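Local coordinates for protein putative methyltransferase (Porphyromonas gingivalis, PDB 3LL7) that is a putative methyltransferase of unestablished substrate, probably transferring a methyl group to an acceptor molecule, at residues T339-F348 / K401-A409; V360-F370 / M383-T394. All blocks are in the same frame, centred on the assembly; numbering follows the deposited sequence.

Contacts 1 and 2 belong to one mixed sheet and lie about 9 Å apart, centre to centre. Strands 401-408 and 389-395 are neighbours in it, so the order runs 337-347, 401-408, 389-395, 364-368. Contact 1 is an antiparallel pairing of inner strands, rich in leucine and isoleucine but with a charged cluster (E343, R407) near the C-terminal end of strand 401-408. Contact 2 is the parallel pairing at the sheet margin, where 364-368 is one of two outermost strands within the chain; buried apolar side chains there lie beside bridging waters. Both are partly buried, and both touch the same formic acid. Salt bridges K408-E388 and E343-K389 and the edge-to-face F348-F370 ring pair tie them together.

Contact 1: residues T339-F348 / K401-A409; sequences TFVLEEIIPF and KVLLLLRKA. With FMT (formic acid), chain J.
The F340 ring takes L406 CD1 over one face, 3.9 Å from its centroid and 18° off the normal, while R407 O lies at the ring edge near its plane. The second flat group is the R407 guanidinium. V341 CG1 sits over one of its faces, 3.8 Å from NH1, and the E343 carboxylate meets its edge. There R407 NH2 donates to E343 OE2 at 2.9 Å, forming a salt bridge that uses the anti side of the oxygen, with the two planes 53° apart. CG of R407 stands between its backbone N and carbonyl carbon (chi1 71°), and the extended chain carries the guanidinium alongside V341. The other carboxylate oxygen, E343 OE1, pairs with K389.

On the face shared by L342, I345, L404 and L406, I345 CD1 packs against L404 CD2 at 3.6 Å. Past the end of the strand, L403 CD1 lies 3.8 Å from F348 CD1, oblique to the ring.

L405 O accepts from E343 N at 2.8 Å and, at greater length, from E344 N at 3.3 Å. With both residues set opposite L405, the register slips by one, the signature of a classic beta bulge within an antiparallel strand pair of this THUMP-like domain.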
loop_
_atom_site.group_PDB
_atom_site.type_symbol
_atom_site.label_atom_id
_atom_site.label_comp_id
_atom_site.label_asym_id
_atom_site.label_seq_id
_atom_site.Cartn_x
_atom_site.Cartn_y
_atom_site.Cartn_z
ATOM N N THR A 339 -11.665 17.561 4.643
ATOM C CA THR A 339 -11.917 18.951 5.005
ATOM C C THR A 339 -13.279 19.081 5.697
ATOM O O THR A 339 -14.279 18.515 5.251
ATOM C CB THR A 339 -11.916 19.878 3.758
ATOM O OG1 THR A 339 -10.698 19.671 3.033
ATOM C CG2 THR A 339 -12.016 21.347 4.197
ATOM N N PHE A 340 -13.290 19.862 6.769
ATOM C CA PHE A 340 -14.465 20.029 7.618
ATOM C C PHE A 340 -14.758 21.509 7.823
ATOM O O PHE A 340 -13.863 22.357 7.757
ATOM C CB PHE A 340 -14.247 19.437 9.013
ATOM C CG PHE A 340 -13.884 17.966 9.037
ATOM C CD1 PHE A 340 -14.877 16.991 9.150
ATOM C CD2 PHE A 340 -12.540 17.566 9.021
ATOM C CE1 PHE A 340 -14.550 15.616 9.225
ATOM C CE2 PHE A 340 -12.186 16.201 9.113
ATOM C CZ PHE A 340 -13.181 15.217 9.201
ATOM N N VAL A 341 -16.016 21.789 8.135
ATOM C CA VAL A 341 -16.410 23.084 8.659
ATOM C C VAL A 341 -16.571 22.958 10.140
ATOM O O VAL A 341 -17.237 22.038 10.640
ATOM C CB VAL A 341 -17.737 23.551 8.100
ATOM C CG1 VAL A 341 -18.078 24.940 8.700
ATOM C CG2 VAL A 341 -17.663 23.604 6.566
ATOM N N LEU A 342 -15.953 23.883 10.851
ATOM C CA LEU A 342 -16.028 23.903 12.325
ATOM C C LEU A 342 -17.435 24.359 12.768
ATOM O O LEU A 342 -17.893 25.423 12.350
ATOM C CB LEU A 342 -15.000 24.878 12.895
ATOM C CG LEU A 342 -15.145 24.751 14.426
ATOM C CD1 LEU A 342 -14.263 23.680 15.126
ATOM C CD2 LEU A 342 -15.244 26.046 15.175
ATOM N N GLU A 343 -18.098 23.566 13.605
ATOM C CA GLU A 343 -19.437 23.965 14.158
ATOM C C GLU A 343 -19.348 24.434 15.603
ATOM O O GLU A 343 -19.950 25.454 15.958
ATOM C CB GLU A 343 -20.457 22.827 14.049
ATOM C CG GLU A 343 -20.697 22.403 12.615
ATOM C CD GLU A 343 -21.940 21.553 12.408
ATOM O OE1 GLU A 343 -22.413 20.863 13.353
ATOM O OE2 GLU A 343 -22.437 21.569 11.258
ATOM N N GLU A 344 -18.640 23.669 16.428
ATOM C CA GLU A 344 -18.391 24.028 17.846
ATOM C C GLU A 344 -16.988 23.636 18.279
ATOM O O GLU A 344 -16.424 22.626 17.810
ATOM C CB GLU A 344 -19.381 23.343 18.807
ATOM C CG GLU A 344 -20.876 23.562 18.537
ATOM C CD GLU A 344 -21.342 25.015 18.738
ATOM O OE1 GLU A 344 -20.727 25.784 19.524
ATOM O OE2 GLU A 344 -22.339 25.395 18.091
ATOM N N ILE A 345 -16.449 24.400 19.230
ATOM C CA ILE A 345 -15.210 24.031 19.909
ATOM C C ILE A 345 -15.485 24.033 21.409
ATOM O O ILE A 345 -16.026 25.019 21.976
ATOM C CB ILE A 345 -13.971 24.911 19.513
ATOM C CG1 ILE A 345 -12.737 24.535 20.363
ATOM C CG2 ILE A 345 -14.303 26.405 19.626
ATOM C CD1 ILE A 345 -11.354 25.017 19.765
ATOM N N ILE A 346 -15.166 22.906 22.031
ATOM C CA ILE A 346 -15.488 22.653 23.443
ATOM C C ILE A 346 -14.215 22.387 24.256
ATOM O O ILE A 346 -13.503 21.429 23.964
ATOM C CB ILE A 346 -16.426 21.434 23.541
ATOM C CG1 ILE A 346 -17.686 21.680 22.685
ATOM C CG2 ILE A 346 -16.805 21.133 25.024
ATOM C CD1 ILE A 346 -18.517 20.405 22.502
ATOM N N PRO A 347 -13.926 23.225 25.277
ATOM C CA PRO A 347 -12.750 22.975 26.124
ATOM C C PRO A 347 -12.947 21.630 26.765
ATOM O O PRO A 347 -14.042 21.358 27.263
ATOM C CB PRO A 347 -12.840 24.069 27.191
ATOM C CG PRO A 347 -13.570 25.221 26.458
ATOM C CD PRO A 347 -14.641 24.453 25.693
ATOM N N PHE A 348 -11.932 20.772 26.714
ATOM C CA PHE A 348 -12.129 19.428 27.220
ATOM C C PHE A 348 -11.852 19.300 28.703
ATOM O O PHE A 348 -10.825 19.789 29.190
ATOM C CB PHE A 348 -11.237 18.415 26.483
ATOM C CG PHE A 348 -11.398 17.016 27.012
ATOM C CD1 PHE A 348 -12.602 16.328 26.817
ATOM C CD2 PHE A 348 -10.391 16.414 27.739
ATOM C CE1 PHE A 348 -12.785 15.057 27.318
ATOM C CE2 PHE A 348 -10.556 15.114 28.246
ATOM C CZ PHE A 348 -11.751 14.438 28.045
ATOM N N LYS A 401 -6.577 21.025 25.673
ATOM C CA LYS A 401 -7.271 19.954 25.014
ATOM C C LYS A 401 -8.670 20.426 24.719
ATOM O O LYS A 401 -9.336 21.045 25.595
ATOM C CB LYS A 401 -7.332 18.714 25.952
ATOM C CG LYS A 401 -5.958 18.207 26.500
ATOM C CD LYS A 401 -5.032 17.646 25.394
ATOM C CE LYS A 401 -3.529 17.488 25.837
ATOM N NZ LYS A 401 -2.616 16.867 24.759
ATOM N N VAL A 402 -9.150 20.071 23.528
ATOM C CA VAL A 402 -10.467 20.518 23.063
ATOM C C VAL A 402 -11.150 19.394 22.327
ATOM O O VAL A 402 -10.491 18.471 21.827
ATOM C CB VAL A 402 -10.348 21.750 22.094
ATOM C CG1 VAL A 402 -9.762 22.959 22.837
ATOM C CG2 VAL A 402 -9.490 21.422 20.826
ATOM N N LEU A 403 -12.474 19.506 22.224
ATOM C CA LEU A 403 -13.263 18.695 21.293
ATOM C C LEU A 403 -13.822 19.617 20.233
ATOM O O LEU A 403 -14.352 20.717 20.542
ATOM C CB LEU A 403 -14.446 17.989 22.030
ATOM C CG LEU A 403 -13.956 16.851 22.960
ATOM C CD1 LEU A 403 -15.060 16.416 23.931
ATOM C CD2 LEU A 403 -13.571 15.668 22.114
ATOM N N LEU A 404 -13.680 19.194 18.980
ATOM C CA LEU A 404 -14.292 19.946 17.867
ATOM C C LEU A 404 -15.464 19.168 17.326
ATOM O O LEU A 404 -15.355 17.962 17.061
ATOM C CB LEU A 404 -13.277 20.168 16.729
ATOM C CG LEU A 404 -11.850 20.636 17.099
ATOM C CD1 LEU A 404 -11.008 20.746 15.795
ATOM C CD2 LEU A 404 -11.937 22.003 17.819
ATOM N N LEU A 405 -16.576 19.878 17.145
ATOM C CA LEU A 405 -17.736 19.352 16.409
ATOM C C LEU A 405 -17.630 19.856 14.978
ATOM O O LEU A 405 -17.577 21.060 14.749
ATOM C CB LEU A 405 -19.062 19.805 17.053
ATOM C CG LEU A 405 -20.285 19.202 16.323
ATOM C CD1 LEU A 405 -20.256 17.661 16.533
ATOM C CD2 LEU A 405 -21.584 19.793 16.888
ATOM N N LEU A 406 -17.536 18.902 14.041
ATOM C CA LEU A 406 -17.204 19.173 12.630
ATOM C C LEU A 406 -18.278 18.594 11.724
ATOM O O LEU A 406 -18.836 17.553 12.036
ATOM C CB LEU A 406 -15.857 18.485 12.283
ATOM C CG LEU A 406 -14.663 18.863 13.182
ATOM C CD1 LEU A 406 -13.445 18.038 12.790
ATOM C CD2 LEU A 406 -14.394 20.364 13.061
ATOM N N ARG A 407 -18.560 19.249 10.602
ATOM C CA ARG A 407 -19.284 18.612 9.501
ATOM C C ARG A 407 -18.389 18.598 8.254
ATOM O O ARG A 407 -17.502 19.414 8.145
ATOM C CB ARG A 407 -20.625 19.309 9.221
ATOM C CG ARG A 407 -20.536 20.664 8.602
ATOM C CD ARG A 407 -21.926 21.112 8.095
ATOM N NE ARG A 407 -21.784 22.372 7.383
ATOM C CZ ARG A 407 -21.768 23.568 7.967
ATOM N NH1 ARG A 407 -21.619 24.673 7.228
ATOM N NH2 ARG A 407 -21.901 23.666 9.291
ATOM N N LYS A 408 -18.616 17.675 7.321
ATOM C CA LYS A 408 -17.863 17.664 6.051
ATOM C C LYS A 408 -17.999 18.971 5.278
ATOM O O LYS A 408 -19.062 19.574 5.262
ATOM C CB LYS A 408 -18.334 16.540 5.137
ATOM C CG LYS A 408 -18.231 15.170 5.767
ATOM C CD LYS A 408 -19.168 14.239 4.993
ATOM C CE LYS A 408 -19.137 12.829 5.565
ATOM N NZ LYS A 408 -20.184 12.047 4.856
ATOM N N ALA A 409 -16.926 19.392 4.633
ATOM C CA ALA A 409 -16.945 20.619 3.864
ATOM C C ALA A 409 -17.710 20.482 2.529
ATOM O O ALA A 409 -18.235 21.481 2.021
ATOM C CB ALA A 409 -15.528 21.122 3.643
HETATM C C FMT J . 1.454 17.409 23.539
HETATM O O1 FMT J . 0.280 17.785 23.569
HETATM O O2 FMT J . 1.906 16.595 22.729
#

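Contact 2: residues V360-F370 / M383-T394. With EDO (1,2-ethanediol), chain B; FMT (formic acid), chain J.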
loop_
_atom_site.group_PDB
_atom_site.type_symbol
_atom_site.label_atom_id
_atom_site.label_comp_id
_atom_site.label_asym_id
_atom_site.label_seq_id
_atom_site.Cartn_x
_atom_site.Cartn_y
_atom_site.Cartn_z
ATOM N N VAL A 360 -24.823 16.864 19.955
ATOM C CA VAL A 360 -25.078 16.209 18.680
ATOM C C VAL A 360 -25.761 14.853 18.907
ATOM O O VAL A 360 -25.447 14.183 19.881
ATOM C CB VAL A 360 -23.751 16.105 17.879
ATOM C CG1 VAL A 360 -22.765 15.162 18.537
ATOM C CG2 VAL A 360 -24.017 15.819 16.393
ATOM N N PRO A 361 -26.701 14.458 18.025
ATOM C CA PRO A 361 -27.407 13.200 18.318
ATOM C C PRO A 361 -26.562 11.937 18.117
ATOM O O PRO A 361 -26.814 10.914 18.758
ATOM C CB PRO A 361 -28.608 13.218 17.368
ATOM C CG PRO A 361 -28.320 14.216 16.356
ATOM C CD PRO A 361 -27.273 15.172 16.866
ATOM N N GLN A 362 -25.549 12.019 17.243
ATOM C CA GLN A 362 -24.687 10.885 16.908
ATOM C C GLN A 362 -23.495 11.456 16.127
ATOM O O GLN A 362 -23.607 12.554 15.564
ATOM C CB GLN A 362 -25.445 9.860 16.033
ATOM C CG GLN A 362 -25.989 10.492 14.736
ATOM C CD GLN A 362 -26.793 9.549 13.848
ATOM O OE1 GLN A 362 -26.647 8.318 13.883
ATOM N NE2 GLN A 362 -27.665 10.131 13.062
ATOM N N ALA A 363 -22.379 10.738 16.095
ATOM C CA ALA A 363 -21.182 11.225 15.393
ATOM C C ALA A 363 -20.126 10.162 15.184
ATOM O O ALA A 363 -20.038 9.221 15.939
ATOM C CB ALA A 363 -20.545 12.405 16.157
ATOM N N SER A 364 -19.304 10.352 14.154
ATOM C CA SER A 364 -18.028 9.665 14.041
ATOM C C SER A 364 -17.098 10.347 15.032
ATOM O O SER A 364 -17.296 11.510 15.349
ATOM C CB SER A 364 -17.459 9.843 12.620
ATOM O OG SER A 364 -18.353 9.222 11.692
ATOM N N ILE A 365 -16.123 9.608 15.553
ATOM C CA ILE A 365 -15.153 10.194 16.509
ATOM C C ILE A 365 -13.734 9.946 16.026
ATOM O O ILE A 365 -13.385 8.799 15.651
ATOM C CB ILE A 365 -15.341 9.628 17.915
ATOM C CG1 ILE A 365 -16.727 10.085 18.432
ATOM C CG2 ILE A 365 -14.174 10.096 18.887
ATOM C CD1 ILE A 365 -17.205 9.340 19.711
ATOM N N SER A 366 -12.933 11.015 16.048
ATOM C CA SER A 366 -11.515 10.924 15.707
ATOM C C SER A 366 -10.705 11.623 16.793
ATOM O O SER A 366 -11.245 12.435 17.570
ATOM C CB SER A 366 -11.251 11.561 14.320
ATOM O OG SER A 366 -11.786 10.735 13.279
ATOM N N CYS A 367 -9.424 11.273 16.877
ATOM C CA CYS A 367 -8.502 11.930 17.802
ATOM C C CYS A 367 -7.174 12.212 17.119
ATOM O O CYS A 367 -6.685 11.366 16.324
ATOM C CB CYS A 367 -8.273 11.040 19.024
ATOM S SG CYS A 367 -9.723 10.954 20.062
ATOM N N ARG A 368 -6.636 13.401 17.367
ATOM C CA ARG A 368 -5.299 13.797 16.895
ATOM C C ARG A 368 -4.633 14.554 18.009
ATOM O O ARG A 368 -4.787 15.790 18.090
ATOM C CB ARG A 368 -5.337 14.693 15.638
ATOM C CG ARG A 368 -5.924 14.034 14.380
ATOM C CD ARG A 368 -4.937 13.039 13.791
ATOM N NE ARG A 368 -5.539 12.311 12.683
ATOM C CZ ARG A 368 -5.050 11.193 12.180
ATOM N NH1 ARG A 368 -3.915 10.676 12.679
ATOM N NH2 ARG A 368 -5.687 10.595 11.167
ATOM N N ASN A 369 -3.869 13.819 18.817
ATOM C CA ASN A 369 -3.185 14.322 20.018
ATOM C C ASN A 369 -4.196 14.633 21.132
ATOM O O ASN A 369 -4.667 15.774 21.293
ATOM C CB ASN A 369 -2.280 15.516 19.674
ATOM C CG ASN A 369 -1.391 15.928 20.820
ATOM O OD1 ASN A 369 -1.210 15.170 21.785
ATOM N ND2 ASN A 369 -0.827 17.135 20.737
ATOM N N PHE A 370 -4.562 13.581 21.867
ATOM C CA PHE A 370 -5.669 13.655 22.809
ATOM C C PHE A 370 -5.475 12.517 23.828
ATOM O O PHE A 370 -4.992 11.439 23.443
ATOM C CB PHE A 370 -7.006 13.501 22.061
ATOM C CG PHE A 370 -8.189 13.979 22.835
ATOM C CD1 PHE A 370 -8.375 15.327 23.084
ATOM C CD2 PHE A 370 -9.109 13.046 23.356
ATOM C CE1 PHE A 370 -9.490 15.759 23.852
ATOM C CE2 PHE A 370 -10.219 13.460 24.099
ATOM C CZ PHE A 370 -10.394 14.814 24.353
HETATM N N MSE A 383 -21.877 8.175 23.073
HETATM C CA MSE A 383 -22.256 8.807 21.817
HETATM C C MSE A 383 -22.612 7.745 20.786
HETATM O O MSE A 383 -21.835 6.849 20.505
HETATM C CB MSE A 383 -21.090 9.675 21.321
HETATM C CG MSE A 383 -21.316 10.294 19.979
HETATM SE SE MSE A 383 -22.796 11.535 20.027
HETATM C CE MSE A 383 -22.232 12.654 21.502
ATOM N N ALA A 384 -23.796 7.840 20.211
ATOM C CA ALA A 384 -24.167 6.922 19.131
ATOM C C ALA A 384 -23.276 7.176 17.916
ATOM O O ALA A 384 -22.883 8.323 17.677
ATOM C CB ALA A 384 -25.617 7.148 18.764
ATOM N N ASP A 385 -22.961 6.123 17.167
ATOM C CA ASP A 385 -22.222 6.289 15.930
ATOM C C ASP A 385 -23.187 6.616 14.803
ATOM O O ASP A 385 -24.412 6.586 14.993
ATOM C CB ASP A 385 -21.387 5.052 15.603
ATOM C CG ASP A 385 -22.227 3.826 15.406
ATOM O OD1 ASP A 385 -23.471 3.951 15.464
ATOM O OD2 ASP A 385 -21.644 2.738 15.198
ATOM N N GLY A 386 -22.630 6.941 13.644
ATOM C CA GLY A 386 -23.422 7.285 12.485
ATOM C C GLY A 386 -23.591 8.781 12.351
ATOM O O GLY A 386 -23.041 9.580 13.141
ATOM N N GLY A 387 -24.334 9.144 11.319
ATOM C CA GLY A 387 -24.591 10.532 10.992
ATOM C C GLY A 387 -23.464 11.133 10.179
ATOM O O GLY A 387 -22.535 10.456 9.781
ATOM N N GLU A 388 -23.553 12.435 9.961
ATOM C CA GLU A 388 -22.640 13.124 9.071
ATOM C C GLU A 388 -21.604 13.967 9.811
ATOM O O GLU A 388 -20.710 14.508 9.188
ATOM C CB GLU A 388 -23.440 14.028 8.124
ATOM C CG GLU A 388 -24.366 13.265 7.175
ATOM C CD GLU A 388 -23.612 12.288 6.292
ATOM O OE1 GLU A 388 -22.548 12.663 5.746
ATOM O OE2 GLU A 388 -24.099 11.144 6.135
ATOM N N LYS A 389 -21.731 14.077 11.128
ATOM C CA LYS A 389 -20.844 14.928 11.920
ATOM C C LYS A 389 -19.690 14.122 12.502
ATOM O O LYS A 389 -19.786 12.901 12.662
ATOM C CB LYS A 389 -21.615 15.573 13.085
ATOM C CG LYS A 389 -22.907 16.327 12.719
ATOM C CD LYS A 389 -22.665 17.514 11.826
ATOM C CE LYS A 389 -23.968 18.308 11.542
ATOM N NZ LYS A 389 -24.419 19.143 12.692
ATOM N N THR A 390 -18.626 14.816 12.878
ATOM C CA THR A 390 -17.473 14.209 13.531
ATOM C C THR A 390 -17.137 14.987 14.795
ATOM O O THR A 390 -17.110 16.222 14.773
ATOM C CB THR A 390 -16.260 14.222 12.601
ATOM O OG1 THR A 390 -16.545 13.400 11.468
ATOM C CG2 THR A 390 -14.978 13.692 13.294
ATOM N N LEU A 391 -16.870 14.255 15.892
ATOM C CA LEU A 391 -16.294 14.863 17.097
ATOM C C LEU A 391 -14.813 14.541 17.065
ATOM O O LEU A 391 -14.443 13.372 16.906
ATOM C CB LEU A 391 -16.954 14.305 18.354
ATOM C CG LEU A 391 -18.268 14.939 18.802
ATOM C CD1 LEU A 391 -18.974 14.022 19.856
ATOM C CD2 LEU A 391 -17.941 16.354 19.366
HETATM N N MSE A 392 -13.977 15.572 17.174
HETATM C CA MSE A 392 -12.523 15.431 17.031
HETATM C C MSE A 392 -11.834 15.857 18.325
HETATM O O MSE A 392 -11.935 17.015 18.762
HETATM C CB MSE A 392 -12.006 16.298 15.847
HETATM C CG MSE A 392 -10.461 16.423 15.795
HETATM SE SE MSE A 392 -9.636 14.822 15.106
HETATM C CE MSE A 392 -10.247 14.901 13.289
ATOM N N GLY A 393 -11.105 14.954 18.951
ATOM C CA GLY A 393 -10.342 15.355 20.155
ATOM C C GLY A 393 -8.946 15.761 19.710
ATOM O O GLY A 393 -8.312 15.030 18.975
ATOM N N THR A 394 -8.467 16.907 20.177
ATOM C CA THR A 394 -7.161 17.403 19.762
ATOM C C THR A 394 -6.637 18.394 20.791
ATOM O O THR A 394 -7.290 18.608 21.827
ATOM C CB THR A 394 -7.224 17.982 18.314
ATOM O OG1 THR A 394 -5.890 18.206 17.798
ATOM C CG2 THR A 394 -8.039 19.261 18.257
HETATM C C1 EDO B . -3.205 10.195 18.871
HETATM O O1 EDO B . -3.126 11.150 17.822
HETATM C C2 EDO B . -3.932 10.810 20.057
HETATM O O2 EDO B . -3.018 11.019 21.124
HETATM C C FMT J . 1.454 17.409 23.539
HETATM O O1 FMT J . 0.280 17.785 23.569
HETATM O O2 FMT J . 1.906 16.595 22.729
HETATM O O HOH W 1 -25.774 9.657 21.316
HETATM O O HOH W 2 -23.674 13.088 12.985
HETATM O O HOH W 3 -19.865 11.145 10.727
#
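Q362, M383 and A363 bury the most surface here, all near the N-terminal ends of the two segments. M383 is a selenomethionine. Its CG runs anti to the backbone N (chi1 175°), and bends at the next two torsions curl the tail against V360 and Q362: SE lies 3.7 Å from V360 O, and the M383 and V360 side chains cross at about a right angle, with M383 CE 3.9 Å from V360 CG1. The same selenium touches Q362 CA.

A363 is held by its backbone: its N donates to A384 O at 2.9 Å, with a fairly straight N-H...O angle of 161°. Its CB meets K389 O at 3.6 Å and touches L391 CG and M383 CG more loosely. R378, from the intervening helix 374-381, binds both A363 O and M383 O, tying the crossover to both segments.

Q362 lays its side chain along the backbone of G386 and G387, with CG 3.5 Å from G386 O. One water joins Q362 O to K389 N, another links P361 O with A384 N, and a third collects S364 OG, G387 O and K389 O.

Beyond this end the strands run parallel, axes 18° apart, and backbone bonds alternate from S364 N to K389 O through to R368 N and G393 O. T394 OG1 then donates to R368 O at 2.7 Å, in the carbonyl plane. F370 closes the far end, its ring face over G393 CA, which lies 3.7 Å from the centroid.

This joins the two strands of a beta-alpha-beta unit. Its chemistry implies a regular backbone-bonded middle, with one end where apolar packing of M383 and A363 adjoins peptide groups bridged by waters.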